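Local coordinates for protein choline dehydrogenase and related flavoproteins (Aspergillus oryzae, PDB 3Q9T) that oxidises formate, as a member of the glucose-methanol-choline oxidoreductase family that carries 8-formyl-FAD at its catalytic site, at residues 37-49 with 86-98. Sequence-based numbering, arbitrary orientation. Where two conformers were deposited one is given.
Sequences EAGIGNPEDIPEI and RGKTLGGSSSLNY. With FAY ([(2R,3S,4R,5R)-5-(6-amino-9H-purin-9-yl)-3,4-dihydroxytetrahydrofuran-2-yl]methyl (2R,3S,4S)-5-(8-formyl-7-methyl-2,4-dioxo-3,4-dihydrobenzo[g]pteridin-10(2H)-yl)-2,3,4-trihydroxypentyl dihydrogen diphosphate), chain D.
Glu37 OE2 is gripped by three donors: the ribose hydroxyl O2B of the 8-formyl-FAD at 2.7 Å, the amide N of Gly39 at 2.9 Å and, through a weak, bent bond, the amide N of Thr89 at 3.4 Å. The Gly39 N-H comes to the anti side of the carboxylate, while Glu37 OE1 accepts from the second ribose hydroxyl, O3B. With CG anti to the backbone N (chi1 167°) and a bend at chi2, the Glu37 chain folds its carboxylate onto the ribose and lays CG against the backbone of Leu90. This pairing of an acidic residue just after strand 33-36 with both hydroxyls of the adenosine ribose is the classical feature of Rossmann-type FAD binding.

Beyond it the two loops are joined directly by Leu90 N, which gives a nearly straight 2.9 Å bond to Ile40 O, and through a water that links Ile40 N to Lys88 O. Gly39 CA lies 3.7 Å from Thr89 CA, so the two backbones are in close contact here.

Further along, Ile40 CG1 lies beside Thr89 OG1, and the Pro43 ring packs obliquely on Leu90, CD to CB 3.8 Å. Leu90 O collects the hydroxyls of Thr89 and Ser95, the latter on a lone pair in the carbonyl plane, which should steady the type II turn from Thr89 to Gly92. Ile49 CG2 rests on Ser95 O. Just after this turn, Ser93 N donates to the pyrophosphate oxygen O2A at 2.9 Å. The ribose-binding carboxylate and the segment that meets the pyrophosphate through Ser93 are thus held together, and the hydroxyl and amide donors gathered round the buried carboxylate would be expected to stabilise its negative charge.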
ATOM      1  N   GLU A  37     -10.969 -26.649 -13.365  1.00 25.08           N
ATOM      2  CA  GLU A  37      -9.902 -25.659 -13.396  1.00 21.34           C
ATOM      3  C   GLU A  37     -10.456 -24.366 -13.969  1.00 23.61           C
ATOM      4  O   GLU A  37     -11.127 -24.387 -15.004  1.00 19.86           O
ATOM      5  CB  GLU A  37      -8.765 -26.142 -14.293  1.00 15.72           C
ATOM      6  CG  GLU A  37      -7.750 -25.087 -14.645  1.00 16.54           C
ATOM      7  CD  GLU A  37      -7.150 -24.425 -13.414  1.00 21.09           C
ATOM      8  OE1 GLU A  37      -6.890 -25.130 -12.420  1.00 18.38           O
ATOM      9  OE2 GLU A  37      -6.955 -23.198 -13.436  1.00 22.94           O
ATOM     10  N   ALA A  38     -10.172 -23.254 -13.291  1.00 18.88           N
ATOM     11  CA  ALA A  38     -10.633 -21.926 -13.714  1.00 22.03           C
ATOM     12  C   ALA A  38      -9.979 -21.422 -15.008  1.00 22.24           C
ATOM     13  O   ALA A  38     -10.625 -20.759 -15.810  1.00 26.51           O
ATOM     14  CB  ALA A  38     -10.433 -20.912 -12.583  1.00 16.29           C
ATOM     15  N   GLY A  39      -8.700 -21.742 -15.203  1.00 23.43           N
ATOM     16  CA  GLY A  39      -7.946 -21.269 -16.352  1.00 22.46           C
ATOM     17  C   GLY A  39      -8.086 -22.114 -17.613  1.00 20.34           C
ATOM     18  O   GLY A  39      -8.899 -23.039 -17.664  1.00 21.05           O
ATOM     19  N   ILE A  40      -7.283 -21.791 -18.626  1.00 17.58           N
ATOM     20  CA  ILE A  40      -7.286 -22.507 -19.902  1.00 19.43           C
ATOM     21  C   ILE A  40      -6.781 -23.936 -19.745  1.00 23.26           C
ATOM     22  O   ILE A  40      -6.113 -24.276 -18.758  1.00 21.42           O
ATOM     23  CB  ILE A  40      -6.378 -21.836 -20.959  1.00 20.54           C
ATOM     24  CG1 ILE A  40      -4.970 -21.637 -20.401  1.00 16.92           C
ATOM     25  CG2 ILE A  40      -6.937 -20.499 -21.427  1.00 20.83           C
ATOM     26  CD1 ILE A  40      -3.892 -21.818 -21.470  1.00 21.37           C
ATOM     27  N   GLY A  41      -7.082 -24.764 -20.740  1.00 23.52           N
ATOM     28  CA  GLY A  41      -6.780 -26.177 -20.669  1.00 21.99           C
ATOM     29  C   GLY A  41      -5.568 -26.563 -21.483  1.00 22.25           C
ATOM     30  O   GLY A  41      -5.082 -27.684 -21.359  1.00 25.75           O
ATOM     31  N   ASN A  42      -5.086 -25.641 -22.316  1.00 23.42           N
ATOM     32  CA  ASN A  42      -3.996 -25.923 -23.249  1.00 21.20           C
ATOM     33  C   ASN A  42      -2.749 -25.049 -23.043  1.00 19.12           C
ATOM     34  O   ASN A  42      -2.316 -24.360 -23.972  1.00 24.56           O
ATOM     35  CB  ASN A  42      -4.490 -25.732 -24.686  1.00 21.51           C
ATOM     36  CG  ASN A  42      -4.968 -24.306 -24.944  1.00 27.45           C
ATOM     37  OD1 ASN A  42      -5.448 -23.640 -24.030  1.00 20.55           O
ATOM     38  ND2 ASN A  42      -4.831 -23.832 -26.185  1.00 19.02           N
ATOM     39  N   PRO A  43      -2.174 -25.061 -21.832  1.00 22.17           N
ATOM     40  CA  PRO A  43      -0.967 -24.251 -21.574  1.00 17.83           C
ATOM     41  C   PRO A  43       0.190 -24.570 -22.508  1.00 25.94           C
ATOM     42  O   PRO A  43       0.918 -23.648 -22.870  1.00 23.94           O
ATOM     43  CB  PRO A  43      -0.576 -24.633 -20.138  1.00 16.88           C
ATOM     44  CG  PRO A  43      -1.272 -25.937 -19.872  1.00 18.29           C
ATOM     45  CD  PRO A  43      -2.578 -25.830 -20.642  1.00 17.88           C
ATOM     46  N   GLU A  44       0.367 -25.839 -22.883  1.00 21.18           N
ATOM     47  CA  GLU A  44       1.483 -26.207 -23.749  0.51 22.56           C
ATOM     48  C   GLU A  44       1.414 -25.495 -25.095  1.00 22.20           C
ATOM     49  O   GLU A  44       2.404 -25.418 -25.800  1.00 23.94           O
ATOM     50  CB  GLU A  44       1.583 -27.728 -23.943  0.51 23.53           C
ATOM     51  CG  GLU A  44       1.955 -28.489 -22.679  0.51 24.34           C
ATOM     52  CD  GLU A  44       2.005 -29.994 -22.890  0.51 27.88           C
ATOM     53  OE1 GLU A  44       2.969 -30.490 -23.510  0.51 26.01           O
ATOM     54  OE2 GLU A  44       1.073 -30.683 -22.433  0.51 28.62           O
ATOM     55  N   ASP A  45       0.248 -24.946 -25.433  1.00 22.94           N
ATOM     56  CA  ASP A  45       0.096 -24.181 -26.674  1.00 23.01           C
ATOM     57  C   ASP A  45       0.462 -22.692 -26.539  1.00 31.12           C
ATOM     58  O   ASP A  45       0.370 -21.945 -27.516  1.00 24.30           O
ATOM     59  CB  ASP A  45      -1.342 -24.263 -27.182  1.00 30.33           C
ATOM     60  CG  ASP A  45      -1.711 -25.638 -27.685  1.00 32.48           C
ATOM     61  OD1 ASP A  45      -0.798 -26.464 -27.943  1.00 29.79           O
ATOM     62  OD2 ASP A  45      -2.930 -25.874 -27.838  1.00 33.79           O
ATOM     63  N   ILE A  46       0.834 -22.253 -25.335  1.00 23.35           N
ATOM     64  CA  ILE A  46       1.114 -20.834 -25.096  1.00 24.43           C
ATOM     65  C   ILE A  46       2.619 -20.569 -24.945  1.00 25.57           C
ATOM     66  O   ILE A  46       3.219 -20.957 -23.956  1.00 21.09           O
ATOM     67  CB  ILE A  46       0.390 -20.314 -23.830  1.00 22.20           C
ATOM     68  CG1 ILE A  46      -1.084 -20.736 -23.832  1.00 26.09           C
ATOM     69  CG2 ILE A  46       0.496 -18.794 -23.744  1.00 24.55           C
ATOM     70  CD1 ILE A  46      -1.914 -20.083 -24.922  1.00 23.11           C
ATOM     71  N   PRO A  47       3.236 -19.922 -25.945  1.00 28.44           N
ATOM     72  CA  PRO A  47       4.680 -19.651 -25.908  1.00 28.35           C
ATOM     73  C   PRO A  47       5.158 -19.035 -24.590  1.00 25.32           C
ATOM     74  O   PRO A  47       6.129 -19.520 -24.028  1.00 26.06           O
ATOM     75  CB  PRO A  47       4.879 -18.663 -27.064  1.00 25.75           C
ATOM     76  CG  PRO A  47       3.782 -19.005 -28.032  1.00 28.84           C
ATOM     77  CD  PRO A  47       2.604 -19.438 -27.185  1.00 25.98           C
ATOM     78  N   GLU A  48       4.488 -17.991 -24.114  1.00 24.61           N
ATOM     79  CA  GLU A  48       4.877 -17.341 -22.870  1.00 25.08           C
ATOM     80  C   GLU A  48       4.865 -18.309 -21.679  1.00 27.44           C
ATOM     81  O   GLU A  48       5.569 -18.104 -20.697  1.00 26.33           O
ATOM     82  CB  GLU A  48       3.965 -16.148 -22.568  1.00 30.97           C
ATOM     83  CG  GLU A  48       3.547 -15.351 -23.778  1.00 41.49           C
ATOM     84  CD  GLU A  48       2.267 -15.881 -24.406  1.00 48.73           C
ATOM     85  OE1 GLU A  48       2.356 -16.656 -25.389  1.00 38.23           O
ATOM     86  OE2 GLU A  48       1.172 -15.522 -23.907  1.00 41.11           O
ATOM     87  N   ILE A  49       4.060 -19.358 -21.751  1.00 23.92           N
ATOM     88  CA  ILE A  49       4.092 -20.369 -20.696  1.00 24.53           C
ATOM     89  C   ILE A  49       5.245 -21.346 -20.885  1.00 22.42           C
ATOM     90  O   ILE A  49       5.969 -21.661 -19.924  1.00 20.11           O
ATOM     91  CB  ILE A  49       2.753 -21.138 -20.578  1.00 18.60           C
ATOM     92  CG1 ILE A  49       1.709 -20.257 -19.885  1.00 19.22           C
ATOM     93  CG2 ILE A  49       2.937 -22.435 -19.790  1.00 15.95           C
ATOM     94  CD1 ILE A  49       0.287 -20.827 -19.902  1.00 19.87           C
ATOM     95  N   ARG A  86      -0.345 -15.593  -9.013  1.00 19.53           N
ATOM     96  CA  ARG A  86      -0.673 -17.015  -8.855  1.00 19.47           C
ATOM     97  C   ARG A  86      -1.125 -17.498 -10.216  1.00 19.44           C
ATOM     98  O   ARG A  86      -1.746 -16.738 -10.953  1.00 16.19           O
ATOM     99  CB  ARG A  86      -1.847 -17.200  -7.889  1.00 20.62           C
ATOM    100  CG  ARG A  86      -1.518 -17.033  -6.406  1.00 17.47           C
ATOM    101  CD  ARG A  86      -0.656 -18.167  -5.916  1.00 18.19           C
ATOM    102  NE  ARG A  86       0.705 -17.717  -5.644  1.00 13.39           N
ATOM    103  CZ  ARG A  86       1.675 -18.497  -5.185  1.00 19.17           C
ATOM    104  NH1 ARG A  86       1.444 -19.783  -4.961  1.00 18.94           N
ATOM    105  NH2 ARG A  86       2.883 -17.990  -4.944  1.00 20.54           N
ATOM    106  N   GLY A  87      -0.844 -18.759 -10.543  1.00 20.54           N
ATOM    107  CA  GLY A  87      -1.192 -19.297 -11.846  1.00 12.91           C
ATOM    108  C   GLY A  87      -2.689 -19.561 -12.029  1.00 16.12           C
ATOM    109  O   GLY A  87      -3.331 -20.193 -11.193  1.00 16.77           O
ATOM    110  N   LYS A  88      -3.236 -19.063 -13.128  1.00 11.51           N
ATOM    111  CA  LYS A  88      -4.621 -19.301 -13.507  1.00 14.13           C
ATOM    112  C   LYS A  88      -4.594 -19.941 -14.891  1.00 19.46           C
ATOM    113  O   LYS A  88      -4.537 -19.245 -15.920  1.00 16.31           O
ATOM    114  CB  LYS A  88      -5.411 -17.985 -13.520  1.00 15.78           C
ATOM    115  CG  LYS A  88      -6.900 -18.159 -13.550  1.00 16.50           C
ATOM    116  CD  LYS A  88      -7.614 -16.821 -13.526  1.00 28.14           C
ATOM    117  CE  LYS A  88      -9.058 -16.990 -13.963  1.00 24.21           C
ATOM    118  NZ  LYS A  88      -9.807 -15.715 -13.890  1.00 31.42           N
ATOM    119  N   THR A  89      -4.602 -21.275 -14.888  1.00 17.15           N
ATOM    120  CA  THR A  89      -4.302 -22.090 -16.057  1.00 13.69           C
ATOM    121  C   THR A  89      -4.022 -23.506 -15.592  1.00 16.42           C
ATOM    122  O   THR A  89      -3.569 -23.711 -14.467  1.00 20.12           O
ATOM    123  CB  THR A  89      -3.049 -21.605 -16.821  1.00 18.68           C
ATOM    124  OG1 THR A  89      -2.727 -22.546 -17.863  1.00 20.09           O
ATOM    125  CG2 THR A  89      -1.847 -21.479 -15.886  1.00 18.97           C
ATOM    126  N   LEU A  90      -4.306 -24.489 -16.439  1.00 17.96           N
ATOM    127  CA  LEU A  90      -3.939 -25.861 -16.103  1.00 16.27           C
ATOM    128  C   LEU A  90      -2.468 -25.794 -15.728  1.00 21.37           C
ATOM    129  O   LEU A  90      -1.680 -25.099 -16.390  1.00 18.18           O
ATOM    130  CB  LEU A  90      -4.142 -26.802 -17.294  1.00 19.58           C
ATOM    131  CG  LEU A  90      -3.957 -28.293 -16.985  1.00 21.43           C
ATOM    132  CD1 LEU A  90      -4.975 -28.783 -15.945  1.00 16.98           C
ATOM    133  CD2 LEU A  90      -4.064 -29.121 -18.245  1.00 18.27           C
ATOM    134  N   GLY A  91      -2.102 -26.474 -14.647  1.00 18.99           N
ATOM    135  CA  GLY A  91      -0.740 -26.401 -14.150  1.00 19.03           C
ATOM    136  C   GLY A  91      -0.599 -25.361 -13.055  1.00 16.51           C
ATOM    137  O   GLY A  91       0.379 -25.351 -12.315  1.00 16.98           O
ATOM    138  N   GLY A  92      -1.584 -24.480 -12.949  1.00 17.01           N
ATOM    139  CA  GLY A  92      -1.598 -23.498 -11.886  1.00 20.81           C
ATOM    140  C   GLY A  92      -0.308 -22.707 -11.843  1.00 16.95           C
ATOM    141  O   GLY A  92       0.223 -22.293 -12.875  1.00 18.60           O
ATOM    142  N   SER A  93       0.218 -22.518 -10.647  1.00 14.68           N
ATOM    143  CA  SER A  93       1.420 -21.706 -10.499  1.00 13.43           C
ATOM    144  C   SER A  93       2.687 -22.368 -11.024  1.00 19.42           C
ATOM    145  O   SER A  93       3.682 -21.681 -11.232  1.00 22.87           O
ATOM    146  CB  SER A  93       1.601 -21.260  -9.051  1.00 19.29           C
ATOM    147  OG  SER A  93       0.524 -20.420  -8.659  1.00 20.45           O
ATOM    148  N   SER A  94       2.668 -23.685 -11.244  1.00 18.55           N
ATOM    149  CA  SER A  94       3.806 -24.348 -11.909  1.00 17.68           C
ATOM    150  C   SER A  94       3.905 -23.939 -13.396  1.00 18.93           C
ATOM    151  O   SER A  94       4.899 -24.204 -14.069  1.00 21.76           O
ATOM    152  CB  SER A  94       3.723 -25.879 -11.771  1.00 13.86           C
ATOM    153  OG  SER A  94       2.782 -26.439 -12.681  1.00 18.22           O
ATOM    154  N   SER A  95       2.861 -23.298 -13.902  1.00 18.87           N
ATOM    155  CA  SER A  95       2.863 -22.758 -15.259  1.00 16.60           C
ATOM    156  C   SER A  95       3.390 -21.329 -15.376  1.00 15.91           C
ATOM    157  O   SER A  95       3.589 -20.834 -16.490  1.00 21.67           O
ATOM    158  CB  SER A  95       1.460 -22.797 -15.844  1.00 15.16           C
ATOM    159  OG  SER A  95       1.084 -24.126 -16.141  1.00 19.99           O
ATOM    160  N   LEU A  96       3.598 -20.644 -14.256  1.00 16.83           N
ATOM    161  CA  LEU A  96       4.188 -19.307 -14.349  1.00 20.73           C
ATOM    162  C   LEU A  96       5.333 -19.032 -13.366  1.00 18.25           C
ATOM    163  O   LEU A  96       5.775 -17.887 -13.249  1.00 16.19           O
ATOM    164  CB  LEU A  96       3.124 -18.191 -14.298  1.00 13.31           C
ATOM    165  CG  LEU A  96       2.059 -18.104 -13.202  1.00 16.74           C
ATOM    166  CD1 LEU A  96       2.604 -18.298 -11.792  1.00 17.83           C
ATOM    167  CD2 LEU A  96       1.256 -16.790 -13.304  1.00 18.09           C
ATOM    168  N   ASN A  97       5.817 -20.076 -12.690  1.00 17.60           N
ATOM    169  CA  ASN A  97       6.849 -19.914 -11.652  1.00 17.61           C
ATOM    170  C   ASN A  97       8.266 -19.803 -12.210  1.00 18.96           C
ATOM    171  O   ASN A  97       8.451 -19.829 -13.432  1.00 20.35           O
ATOM    172  CB  ASN A  97       6.723 -20.979 -10.536  1.00 18.87           C
ATOM    173  CG  ASN A  97       7.270 -22.362 -10.946  1.00 21.79           C
ATOM    174  OD1 ASN A  97       7.955 -22.509 -11.960  1.00 17.64           O
ATOM    175  ND2 ASN A  97       6.978 -23.374 -10.132  1.00 15.10           N
ATOM    176  N   TYR A  98       9.261 -19.633 -11.331  1.00 19.87           N
ATOM    177  CA  TYR A  98      10.641 -19.406 -11.791  1.00 19.44           C
ATOM    178  C   TYR A  98      11.568 -20.631 -11.623  1.00 21.88           C
ATOM    179  O   TYR A  98      12.785 -20.514 -11.407  1.00 16.73           O
ATOM    180  CB  TYR A  98      11.219 -18.099 -11.201  1.00 19.01           C
ATOM    181  CG  TYR A  98      10.249 -16.949 -11.392  1.00 22.93           C
ATOM    182  CD1 TYR A  98      10.010 -16.032 -10.374  1.00 23.42           C
ATOM    183  CD2 TYR A  98       9.536 -16.809 -12.588  1.00 22.35           C
ATOM    184  CE1 TYR A  98       9.093 -15.002 -10.538  1.00 21.85           C
ATOM    185  CE2 TYR A  98       8.613 -15.785 -12.764  1.00 19.72           C
ATOM    186  CZ  TYR A  98       8.395 -14.884 -11.729  1.00 21.16           C
ATOM    187  OH  TYR A  98       7.475 -13.869 -11.874  1.00 15.14           O
TER
HETATM  188  P   FAY D 600      -0.332 -25.394  -5.583  1.00 20.09           P
HETATM  189  N1  FAY D 600       8.476 -22.351  -6.180  1.00 18.46           N
HETATM  190  C2  FAY D 600       9.682 -22.948  -6.541  1.00 22.42           C
HETATM  191  O2  FAY D 600       9.978 -24.052  -6.099  1.00 21.13           O
HETATM  192  N3  FAY D 600      10.305 -22.565  -7.709  1.00 25.79           N
HETATM  193  C4  FAY D 600      10.099 -21.292  -8.179  1.00 28.72           C
HETATM  194  O4  FAY D 600      11.077 -20.695  -8.668  1.00 23.69           O
HETATM  195  N5  FAY D 600       8.647 -19.401  -8.287  1.00 21.58           N
HETATM  196  C6  FAY D 600       7.054 -17.775  -8.866  1.00 24.40           C
HETATM  197  C7  FAY D 600       5.756 -17.294  -8.876  1.00 21.72           C
HETATM  198  C8  FAY D 600       4.760 -17.989  -8.183  1.00 20.79           C
HETATM  199  O8  FAY D 600       2.443 -18.248  -7.948  1.00 19.63           O
HETATM  200  C9  FAY D 600       5.062 -19.224  -7.595  1.00 16.48           C
HETATM  201  PA  FAY D 600      -1.501 -23.828  -7.630  1.00 14.25           P
HETATM  202  C1' FAY D 600       5.670 -21.664  -6.072  1.00 24.93           C
HETATM  203  C10 FAY D 600       8.073 -21.187  -6.791  1.00 18.45           C
HETATM  204  N10 FAY D 600       6.732 -20.794  -6.749  1.00 19.96           N
HETATM  205  N1A FAY D 600     -12.190 -22.305  -9.372  1.00 15.27           N
HETATM  206  O1A FAY D 600      -1.706 -22.353  -7.735  1.00 23.36           O
HETATM  207  C1B FAY D 600      -7.034 -23.270  -9.619  1.00 19.89           C
HETATM  208  O1P FAY D 600      -0.730 -26.715  -6.197  1.00 19.08           O
HETATM  209  C2' FAY D 600       5.161 -22.786  -7.007  1.00 17.40           C
HETATM  210  O2' FAY D 600       4.935 -22.221  -8.249  1.00 19.25           O
HETATM  211  C2A FAY D 600     -11.529 -23.139 -10.254  1.00 16.55           C
HETATM  212  O2A FAY D 600      -0.351 -24.344  -8.438  1.00 19.13           O
HETATM  213  C2B FAY D 600      -5.940 -22.314 -10.061  1.00 19.89           C
HETATM  214  O2B FAY D 600      -6.190 -21.725 -11.324  1.00 15.16           O
HETATM  215  O2P FAY D 600      -0.463 -25.432  -4.072  1.00 19.13           O
HETATM  216  C3' FAY D 600       3.948 -23.701  -6.636  1.00 28.07           C
HETATM  217  O3' FAY D 600       3.062 -24.013  -7.709  1.00 19.81           O
HETATM  218  N3A FAY D 600     -10.152 -23.282 -10.188  1.00 19.60           N
HETATM  219  C3B FAY D 600      -4.743 -23.237 -10.115  1.00 19.81           C
HETATM  220  O3B FAY D 600      -4.755 -23.917 -11.345  1.00 17.67           O
HETATM  221  O3P FAY D 600      -1.324 -24.233  -6.098  1.00 18.13           O
HETATM  222  C4' FAY D 600       3.100 -23.225  -5.484  1.00 24.13           C
HETATM  223  O4' FAY D 600       4.012 -22.923  -4.432  1.00 20.95           O
HETATM  224  C4A FAY D 600      -9.451 -22.603  -9.246  1.00 19.34           C
HETATM  225  C4B FAY D 600      -5.030 -24.260  -9.043  1.00 18.64           C
HETATM  226  O4B FAY D 600      -6.400 -24.129  -8.705  1.00 18.15           O
HETATM  227  C4X FAY D 600       8.969 -20.600  -7.704  1.00 26.10           C
HETATM  228  C5' FAY D 600       2.070 -24.305  -5.072  1.00 26.42           C
HETATM  229  O5' FAY D 600       1.163 -24.883  -6.023  1.00 23.62           O
HETATM  230  C5A FAY D 600     -10.100 -21.765  -8.343  1.00 21.79           C
HETATM  231  C5B FAY D 600      -4.143 -24.055  -7.831  1.00 17.68           C
HETATM  232  O5B FAY D 600      -2.865 -24.552  -8.143  1.00 19.03           O
HETATM  233  C5X FAY D 600       7.384 -18.885  -8.095  1.00 28.26           C
HETATM  234  C6A FAY D 600     -11.483 -21.607  -8.407  1.00 25.55           C
HETATM  235  N6A FAY D 600     -12.097 -20.726  -7.604  1.00 22.15           N
HETATM  236  N7A FAY D 600      -9.168 -21.231  -7.527  1.00 20.75           N
HETATM  237  C7M FAY D 600       5.507 -15.932  -9.478  1.00 18.34           C
HETATM  238  C8A FAY D 600      -7.954 -21.708  -7.873  1.00 14.35           C
HETATM  239  C8M FAY D 600       3.350 -17.689  -8.523  1.00 20.01           C
HETATM  240  C9A FAY D 600       6.380 -19.665  -7.498  1.00 19.63           C
HETATM  241  N9A FAY D 600      -8.114 -22.549  -8.935  1.00 22.10           N
HETATM  242  O   HOH W   1      -6.207 -19.082 -18.159  1.00 15.83           O